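PDB 4U5A: sporozoite microneme protein essential for cell traversal from Plasmodium berghei, which is a microneme protein that sporozoites need to traverse host cells, by a mechanism that its helical fold alone does not reveal. Local coordinates for residues Glu12-Leu17 and Ile93-Ile98; Gln30-Leu35 and Ser111-Asn116. One frame throughout, in Å; residues are numbered along the deposited sequence.

Contacts 1 and 2 join the same two helices of the bundle, 10-39 and 88-126, at two levels along their length. Their centres are 27 Å apart, and their nearest atoms about 17 Å. The two levels do not touch. At both, the helices run nearly parallel and the CA atoms nearest across the contact belong to residues 81 apart in number: Phe14 with Lys95, and Ile32 with Ile113. The register is the same at both levels. Contact 1 lies about 22 Å from the centre of the chain and adds a salt bridge to its apolar layer. Contact 2 lies about 6 Å from it, is more deeply buried, and has no hydrogen bond between its segments.

Contact 1: Glu12-Leu17 and Ile93-Ile98; sequences EEFDKL and IQKEKI
Lys95 lies across from Glu13, Phe14 and Leu17 in a four-helix bundle, where helices 10-39 and 88-126 run side by side. The short segments are nearly parallel, at 9°, with axes 11.1 Å apart. Lys95 touches all three residues along its length. Its CB lies 4.3 Å from CZ of Phe14. The next carbon, CG, stands anti to the backbone N (chi1 -170°), and this carries the chain toward helix 10-39. There CG meets CD1 of Leu17 at 3.8 Å, with the two side chains crossing at about a right angle. Beyond CG the chain first stays extended, then bends at chi3 (80°). After the bend, the last bond, CE-NZ, brings the ammonium group toward Glu13. NZ ends 3.4 Å from Glu13 OE1, a salt bridge whose hydrogen bond is weak. Glu13 meets it with a chain extended beyond CG. The first carbons of the lysine thus pack on Phe14 and Leu17, while its ammonium end pairs loosely with the carboxylate.

The other half of the contact is apolar and turned inward. Ile98 is buried and points toward helix 10-39. Its CD1 sits 3.8 Å from CE1 of the Phe14 ring, and its approach to the ring is oblique. Its second branch, CG2, goes to Leu17. Helix 59-84 closes this layer from another side: Phe14 touches Ile76 and Val83, and Leu17 also touches Ile76. Ile199, near the C-terminus, packs on Ile98. The contact joins two long helices, and helix 59-84 and the chain end pack against it, with the salt bridge at its less buried border. Besides Lys95, Leu17 touches a second residue of 93-98: Leu17 CD1 lies 4.0 Å from Ile98 CG2.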
ATOM      1  N   GLU A  12     -26.461  -7.238  -4.741  1.00 58.87           N
ATOM      2  CA  GLU A  12     -25.862  -7.674  -3.485  1.00 53.39           C
ATOM      3  C   GLU A  12     -24.450  -8.207  -3.712  1.00 53.46           C
ATOM      4  O   GLU A  12     -23.565  -8.035  -2.867  1.00 48.36           O
ATOM      5  CB  GLU A  12     -26.730  -8.732  -2.818  1.00 42.76           C
ATOM      6  N   GLU A  13     -24.243  -8.841  -4.863  1.00 48.10           N
ATOM      7  CA  GLU A  13     -22.945  -9.414  -5.204  1.00 53.28           C
ATOM      8  C   GLU A  13     -21.927  -8.317  -5.524  1.00 51.46           C
ATOM      9  O   GLU A  13     -20.749  -8.406  -5.144  1.00 46.13           O
ATOM     10  CB  GLU A  13     -23.093 -10.381  -6.383  1.00 68.28           C
ATOM     11  CG  GLU A  13     -23.859 -11.659  -6.036  1.00 76.16           C
ATOM     12  CD  GLU A  13     -24.227 -12.488  -7.255  1.00 77.17           C
ATOM     13  OE1 GLU A  13     -24.356 -11.910  -8.355  1.00 80.64           O
ATOM     14  OE2 GLU A  13     -24.389 -13.719  -7.112  1.00 93.10           O
ATOM     15  N   PHE A  14     -22.393  -7.274  -6.207  1.00 44.46           N
ATOM     16  CA  PHE A  14     -21.561  -6.105  -6.480  1.00 47.92           C
ATOM     17  C   PHE A  14     -21.228  -5.391  -5.169  1.00 46.15           C
ATOM     18  O   PHE A  14     -20.087  -4.950  -4.947  1.00 42.25           O
ATOM     19  CB  PHE A  14     -22.261  -5.169  -7.468  1.00 43.34           C
ATOM     20  CG  PHE A  14     -22.091  -5.582  -8.906  1.00 51.60           C
ATOM     21  CD1 PHE A  14     -21.291  -4.845  -9.764  1.00 57.65           C
ATOM     22  CD2 PHE A  14     -22.717  -6.720  -9.392  1.00 53.00           C
ATOM     23  CE1 PHE A  14     -21.127  -5.229 -11.083  1.00 59.11           C
ATOM     24  CE2 PHE A  14     -22.556  -7.110 -10.708  1.00 53.68           C
ATOM     25  CZ  PHE A  14     -21.759  -6.364 -11.555  1.00 53.70           C
ATOM     26  N   ASP A  15     -22.238  -5.279  -4.308  1.00 34.84           N
ATOM     27  CA  ASP A  15     -22.046  -4.754  -2.966  1.00 39.50           C
ATOM     28  C   ASP A  15     -20.956  -5.552  -2.241  1.00 42.30           C
ATOM     29  O   ASP A  15     -20.144  -4.987  -1.501  1.00 42.35           O
ATOM     30  CB  ASP A  15     -23.358  -4.796  -2.181  1.00 37.97           C
ATOM     31  CG  ASP A  15     -24.330  -3.706  -2.608  1.00 55.00           C
ATOM     32  OD1 ASP A  15     -23.889  -2.747  -3.276  1.00 53.72           O
ATOM     33  OD2 ASP A  15     -25.531  -3.808  -2.276  1.00 51.16           O
ATOM     34  N   LYS A  16     -20.930  -6.862  -2.477  1.00 38.04           N
ATOM     35  CA  LYS A  16     -19.904  -7.723  -1.897  1.00 41.90           C
ATOM     36  C   LYS A  16     -18.528  -7.396  -2.469  1.00 48.73           C
ATOM     37  O   LYS A  16     -17.533  -7.414  -1.743  1.00 33.73           O
ATOM     38  CB  LYS A  16     -20.236  -9.191  -2.122  1.00 29.99           C
ATOM     39  N   LEU A  17     -18.468  -7.104  -3.767  1.00 42.09           N
ATOM     40  CA  LEU A  17     -17.209  -6.650  -4.363  1.00 34.07           C
ATOM     41  C   LEU A  17     -16.685  -5.413  -3.629  1.00 39.68           C
ATOM     42  O   LEU A  17     -15.513  -5.366  -3.208  1.00 45.44           O
ATOM     43  CB  LEU A  17     -17.386  -6.357  -5.854  1.00 45.65           C
ATOM     44  CG  LEU A  17     -17.508  -7.579  -6.769  1.00 54.34           C
ATOM     45  CD1 LEU A  17     -17.888  -7.175  -8.183  1.00 54.56           C
ATOM     46  CD2 LEU A  17     -16.196  -8.344  -6.777  1.00 37.79           C
ATOM     47  N   ILE A  93     -19.323 -11.316 -16.811  1.00 35.61           N
ATOM     48  CA  ILE A  93     -18.047 -10.866 -17.364  1.00 40.69           C
ATOM     49  C   ILE A  93     -17.554  -9.580 -16.686  1.00 42.57           C
ATOM     50  O   ILE A  93     -16.390  -9.486 -16.303  1.00 42.24           O
ATOM     51  CB  ILE A  93     -18.152 -10.655 -18.887  1.00 47.90           C
ATOM     52  CG1 ILE A  93     -18.390 -11.996 -19.588  1.00 58.03           C
ATOM     53  CG2 ILE A  93     -16.894 -10.008 -19.433  1.00 45.49           C
ATOM     54  CD1 ILE A  93     -18.646 -11.874 -21.073  1.00 49.49           C
ATOM     55  N   GLN A  94     -18.439  -8.595 -16.549  1.00 45.25           N
ATOM     56  CA  GLN A  94     -18.114  -7.340 -15.869  1.00 49.38           C
ATOM     57  C   GLN A  94     -17.697  -7.561 -14.428  1.00 39.02           C
ATOM     58  O   GLN A  94     -16.733  -6.955 -13.951  1.00 31.28           O
ATOM     59  CB  GLN A  94     -19.299  -6.372 -15.905  1.00 40.91           C
ATOM     60  CG  GLN A  94     -18.976  -4.971 -15.405  1.00 43.44           C
ATOM     61  CD  GLN A  94     -18.205  -4.140 -16.410  1.00 54.46           C
ATOM     62  OE1 GLN A  94     -17.902  -4.596 -17.513  1.00 58.66           O
ATOM     63  NE2 GLN A  94     -17.883  -2.907 -16.031  1.00 47.60           N
ATOM     64  N   LYS A  95     -18.435  -8.425 -13.736  1.00 36.69           N
ATOM     65  CA  LYS A  95     -18.108  -8.775 -12.360  1.00 40.19           C
ATOM     66  C   LYS A  95     -16.689  -9.341 -12.304  1.00 45.44           C
ATOM     67  O   LYS A  95     -15.870  -8.946 -11.460  1.00 44.46           O
ATOM     68  CB  LYS A  95     -19.119  -9.787 -11.825  1.00 34.93           C
ATOM     69  CG  LYS A  95     -19.046 -10.054 -10.340  1.00 59.35           C
ATOM     70  CD  LYS A  95     -20.307 -10.758  -9.869  1.00 59.08           C
ATOM     71  CE  LYS A  95     -20.239 -12.241 -10.191  1.00 77.75           C
ATOM     72  NZ  LYS A  95     -21.465 -12.968  -9.759  1.00 86.74           N
ATOM     73  N   GLU A  96     -16.390 -10.222 -13.257  1.00 34.61           N
ATOM     74  CA  GLU A  96     -15.051 -10.785 -13.398  1.00 44.41           C
ATOM     75  C   GLU A  96     -13.975  -9.709 -13.613  1.00 46.01           C
ATOM     76  O   GLU A  96     -12.920  -9.734 -12.970  1.00 42.64           O
ATOM     77  CB  GLU A  96     -15.047 -11.776 -14.565  1.00 51.07           C
ATOM     78  CG  GLU A  96     -13.687 -12.272 -15.004  1.00 66.15           C
ATOM     79  CD  GLU A  96     -13.756 -13.048 -16.305  1.00 70.40           C
ATOM     80  OE1 GLU A  96     -14.875 -13.243 -16.826  1.00 71.56           O
ATOM     81  OE2 GLU A  96     -12.691 -13.453 -16.816  1.00 84.22           O
ATOM     82  N   LYS A  97     -14.262  -8.752 -14.489  1.00 41.36           N
ATOM     83  CA  LYS A  97     -13.336  -7.660 -14.789  1.00 47.39           C
ATOM     84  C   LYS A  97     -13.036  -6.799 -13.561  1.00 47.45           C
ATOM     85  O   LYS A  97     -11.882  -6.434 -13.302  1.00 39.76           O
ATOM     86  CB  LYS A  97     -13.901  -6.787 -15.913  1.00 38.44           C
ATOM     87  CG  LYS A  97     -13.929  -7.468 -17.272  1.00 47.99           C
ATOM     88  CD  LYS A  97     -14.502  -6.550 -18.334  1.00 53.21           C
ATOM     89  CE  LYS A  97     -14.497  -7.211 -19.703  1.00 52.26           C
ATOM     90  NZ  LYS A  97     -15.098  -6.334 -20.747  1.00 56.27           N
ATOM     91  N   ILE A  98     -14.084  -6.476 -12.810  1.00 40.12           N
ATOM     92  CA  ILE A  98     -13.935  -5.692 -11.593  1.00 42.02           C
ATOM     93  C   ILE A  98     -13.073  -6.450 -10.584  1.00 46.20           C
ATOM     94  O   ILE A  98     -12.153  -5.876  -9.979  1.00 39.86           O
ATOM     95  CB  ILE A  98     -15.307  -5.348 -10.978  1.00 32.27           C
ATOM     96  CG1 ILE A  98     -16.097  -4.449 -11.931  1.00 37.22           C
ATOM     97  CG2 ILE A  98     -15.140  -4.653  -9.643  1.00 32.94           C
ATOM     98  CD1 ILE A  98     -17.537  -4.227 -11.517  1.00 34.25           C
TER

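Contact 2: Gln30-Leu35 and Ser111-Asn116; sequences QTIKDL and SLIQIN
Ile113 meets Thr31 and Ile32 in the interior of a four-helix bundle, between helices 10-39 and 88-126. The segments are nearly parallel, and their axes come within 10.8 Å. Side-chain carbons make most of the interface, and no hydrogen bond crosses it.

Ile113 sends both of its branches to Thr31. CG1 lies beside the backbone N, and the extended chi2 (-178°) carries CD1 out from helix 88-126 to Thr31. CD1 comes 3.7 Å from Thr31 CG2, and the shorter branch, CG2, approaches the same methyl at 3.8 Å. The two side chains cross at about a right angle. The two branches of Thr31 go separate ways. Its methyl CG2, anti to the backbone N, faces Ile113, while OG1 is hydrogen-bonded to Ala27 O one turn earlier in its own helix. The hydroxyl is thus satisfied without crossing the interface. Ile32 adds a looser touch on the inner side, with its CG1 4.3 Å from CG1 of Ile113.

One turn further on, Leu35 reaches across with CD1, set at the end of its chain by an extended chi2 (-177°). CD1 lies 3.9 Å from CB of Asn116. Leu35 also touches Glu117 and Lys120 of helix 88-126. Of the Asn116 side chain CB alone comes this close to Leu35 CD1; the backbone O of Asn116 lies 4.0 Å from the same methyl, and the amide turns back along its own helix. Helix 167-197 lies beside it: Phe181 touches both Asn116 and Leu112.

One N-H of the buried amide is bonded within the segment. Asn116 ND2 donates to Leu112 O at 2.9 Å, nearly straight at 175°. The backbone N of Asn116 gives the same oxygen its helical bond, at 3.0 Å. The two donors reach Leu112 O from opposite faces of its carbonyl plane.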
ATOM      1  N   GLN A  30      -3.604  -0.930   7.649  1.00 42.89           N
ATOM      2  CA  GLN A  30      -3.070  -1.336   8.942  1.00 41.67           C
ATOM      3  C   GLN A  30      -1.626  -1.819   8.820  1.00 41.61           C
ATOM      4  O   GLN A  30      -0.799  -1.524   9.680  1.00 40.48           O
ATOM      5  CB  GLN A  30      -3.951  -2.419   9.574  1.00 24.12           C
ATOM      6  CG  GLN A  30      -3.506  -2.844  10.967  1.00 42.60           C
ATOM      7  CD  GLN A  30      -3.336  -1.672  11.922  1.00 58.11           C
ATOM      8  OE1 GLN A  30      -2.334  -1.579  12.633  1.00 51.83           O
ATOM      9  NE2 GLN A  30      -4.314  -0.774  11.944  1.00 60.53           N
ATOM     10  N   THR A  31      -1.324  -2.551   7.752  1.00 45.08           N
ATOM     11  CA  THR A  31       0.045  -3.014   7.526  1.00 38.03           C
ATOM     12  C   THR A  31       1.027  -1.841   7.420  1.00 46.96           C
ATOM     13  O   THR A  31       2.071  -1.825   8.086  1.00 54.18           O
ATOM     14  CB  THR A  31       0.142  -3.883   6.257  1.00 43.79           C
ATOM     15  OG1 THR A  31      -0.716  -5.024   6.387  1.00 50.32           O
ATOM     16  CG2 THR A  31       1.573  -4.349   6.040  1.00 32.25           C
ATOM     17  N   ILE A  32       0.690  -0.860   6.583  1.00 48.21           N
ATOM     18  CA  ILE A  32       1.555   0.308   6.389  1.00 46.93           C
ATOM     19  C   ILE A  32       1.672   1.136   7.679  1.00 50.43           C
ATOM     20  O   ILE A  32       2.755   1.645   8.025  1.00 60.92           O
ATOM     21  CB  ILE A  32       1.048   1.187   5.233  1.00 39.63           C
ATOM     22  CG1 ILE A  32       0.946   0.356   3.951  1.00 38.54           C
ATOM     23  CG2 ILE A  32       1.967   2.378   5.017  1.00 37.34           C
ATOM     24  CD1 ILE A  32       0.428   1.129   2.752  1.00 37.85           C
ATOM     25  N   LYS A  33       0.559   1.265   8.395  1.00 47.34           N
ATOM     26  CA  LYS A  33       0.588   1.935   9.687  1.00 54.47           C
ATOM     27  C   LYS A  33       1.565   1.216  10.605  1.00 55.95           C
ATOM     28  O   LYS A  33       2.314   1.858  11.327  1.00 54.17           O
ATOM     29  CB  LYS A  33      -0.802   1.996  10.323  1.00 51.21           C
ATOM     30  CG  LYS A  33      -0.843   2.865  11.572  1.00 66.99           C
ATOM     31  CD  LYS A  33      -0.366   4.283  11.272  1.00 77.05           C
ATOM     32  CE  LYS A  33      -0.403   5.166  12.514  1.00 69.28           C
ATOM     33  NZ  LYS A  33      -1.744   5.197  13.158  1.00 77.88           N
ATOM     34  N   ASP A  34       1.548  -0.117  10.574  1.00 60.45           N
ATOM     35  CA  ASP A  34       2.501  -0.921  11.339  1.00 58.83           C
ATOM     36  C   ASP A  34       3.938  -0.636  10.919  1.00 54.46           C
ATOM     37  O   ASP A  34       4.838  -0.638  11.756  1.00 50.48           O
ATOM     38  CB  ASP A  34       2.210  -2.415  11.186  1.00 52.42           C
ATOM     39  CG  ASP A  34       1.016  -2.863  11.996  1.00 69.17           C
ATOM     40  OD1 ASP A  34       0.564  -2.085  12.865  1.00 64.32           O
ATOM     41  OD2 ASP A  34       0.532  -3.993  11.766  1.00 59.51           O
ATOM     42  N   LEU A  35       4.154  -0.397   9.627  1.00 53.95           N
ATOM     43  CA  LEU A  35       5.478   0.004   9.161  1.00 50.16           C
ATOM     44  C   LEU A  35       5.911   1.262   9.900  1.00 55.52           C
ATOM     45  O   LEU A  35       6.964   1.293  10.555  1.00 61.65           O
ATOM     46  CB  LEU A  35       5.488   0.260   7.651  1.00 43.55           C
ATOM     47  CG  LEU A  35       5.463  -0.933   6.695  1.00 56.67           C
ATOM     48  CD1 LEU A  35       5.551  -0.456   5.253  1.00 49.39           C
ATOM     49  CD2 LEU A  35       6.586  -1.905   7.008  1.00 52.08           C
ATOM     50  N   SER A 111       3.303  -5.599  -3.251  1.00 25.54           N
ATOM     51  CA  SER A 111       4.671  -5.410  -3.734  1.00 35.84           C
ATOM     52  C   SER A 111       5.291  -4.162  -3.092  1.00 46.15           C
ATOM     53  O   SER A 111       6.424  -4.185  -2.571  1.00 48.15           O
ATOM     54  CB  SER A 111       4.676  -5.297  -5.262  1.00 25.10           C
ATOM     55  OG  SER A 111       5.986  -5.119  -5.773  1.00 63.64           O
ATOM     56  N   LEU A 112       4.509  -3.085  -3.111  1.00 45.74           N
ATOM     57  CA  LEU A 112       4.897  -1.812  -2.514  1.00 39.47           C
ATOM     58  C   LEU A 112       5.217  -1.967  -1.025  1.00 43.06           C
ATOM     59  O   LEU A 112       6.178  -1.374  -0.509  1.00 40.91           O
ATOM     60  CB  LEU A 112       3.777  -0.793  -2.718  1.00 47.28           C
ATOM     61  CG  LEU A 112       4.157   0.600  -3.221  1.00 49.45           C
ATOM     62  CD1 LEU A 112       5.091   0.506  -4.416  1.00 44.41           C
ATOM     63  CD2 LEU A 112       2.909   1.373  -3.595  1.00 46.29           C
ATOM     64  N   ILE A 113       4.406  -2.775  -0.344  1.00 32.77           N
ATOM     65  CA  ILE A 113       4.605  -3.061   1.070  1.00 35.43           C
ATOM     66  C   ILE A 113       5.945  -3.753   1.282  1.00 51.77           C
ATOM     67  O   ILE A 113       6.691  -3.381   2.182  1.00 57.63           O
ATOM     68  CB  ILE A 113       3.475  -3.940   1.655  1.00 36.98           C
ATOM     69  CG1 ILE A 113       2.191  -3.128   1.834  1.00 41.98           C
ATOM     70  CG2 ILE A 113       3.887  -4.534   2.994  1.00 31.79           C
ATOM     71  CD1 ILE A 113       1.051  -3.923   2.448  1.00 52.25           C
ATOM     72  N   GLN A 114       6.266  -4.737   0.446  1.00 45.38           N
ATOM     73  CA  GLN A 114       7.561  -5.410   0.570  1.00 55.12           C
ATOM     74  C   GLN A 114       8.726  -4.428   0.426  1.00 54.67           C
ATOM     75  O   GLN A 114       9.640  -4.361   1.284  1.00 65.09           O
ATOM     76  CB  GLN A 114       7.687  -6.512  -0.483  1.00 56.14           C
ATOM     77  CG  GLN A 114       6.745  -7.677  -0.262  1.00 72.65           C
ATOM     78  CD  GLN A 114       6.752  -8.171   1.172  1.00 94.33           C
ATOM     79  OE1 GLN A 114       7.806  -8.472   1.737  1.00 91.51           O
ATOM     80  NE2 GLN A 114       5.571  -8.245   1.773  1.00 93.20           N
ATOM     81  N   ILE A 115       8.672  -3.661  -0.662  1.00 41.56           N
ATOM     82  CA  ILE A 115       9.663  -2.622  -0.928  1.00 40.59           C
ATOM     83  C   ILE A 115       9.887  -1.733   0.304  1.00 49.32           C
ATOM     84  O   ILE A 115      11.034  -1.502   0.719  1.00 52.64           O
ATOM     85  CB  ILE A 115       9.247  -1.762  -2.141  1.00 34.24           C
ATOM     86  CG1 ILE A 115       9.258  -2.610  -3.420  1.00 35.44           C
ATOM     87  CG2 ILE A 115      10.155  -0.544  -2.284  1.00 36.66           C
ATOM     88  CD1 ILE A 115       8.961  -1.823  -4.680  1.00 44.13           C
ATOM     89  N   ASN A 116       8.798  -1.245   0.894  1.00 46.80           N
ATOM     90  CA  ASN A 116       8.924  -0.342   2.036  1.00 56.20           C
ATOM     91  C   ASN A 116       9.190  -1.068   3.358  1.00 46.83           C
ATOM     92  O   ASN A 116       9.440  -0.428   4.378  1.00 47.61           O
ATOM     93  CB  ASN A 116       7.686   0.544   2.149  1.00 46.16           C
ATOM     94  CG  ASN A 116       7.673   1.641   1.104  1.00 45.93           C
ATOM     95  OD1 ASN A 116       8.156   2.747   1.346  1.00 62.44           O
ATOM     96  ND2 ASN A 116       7.146   1.333  -0.074  1.00 48.51           N
TER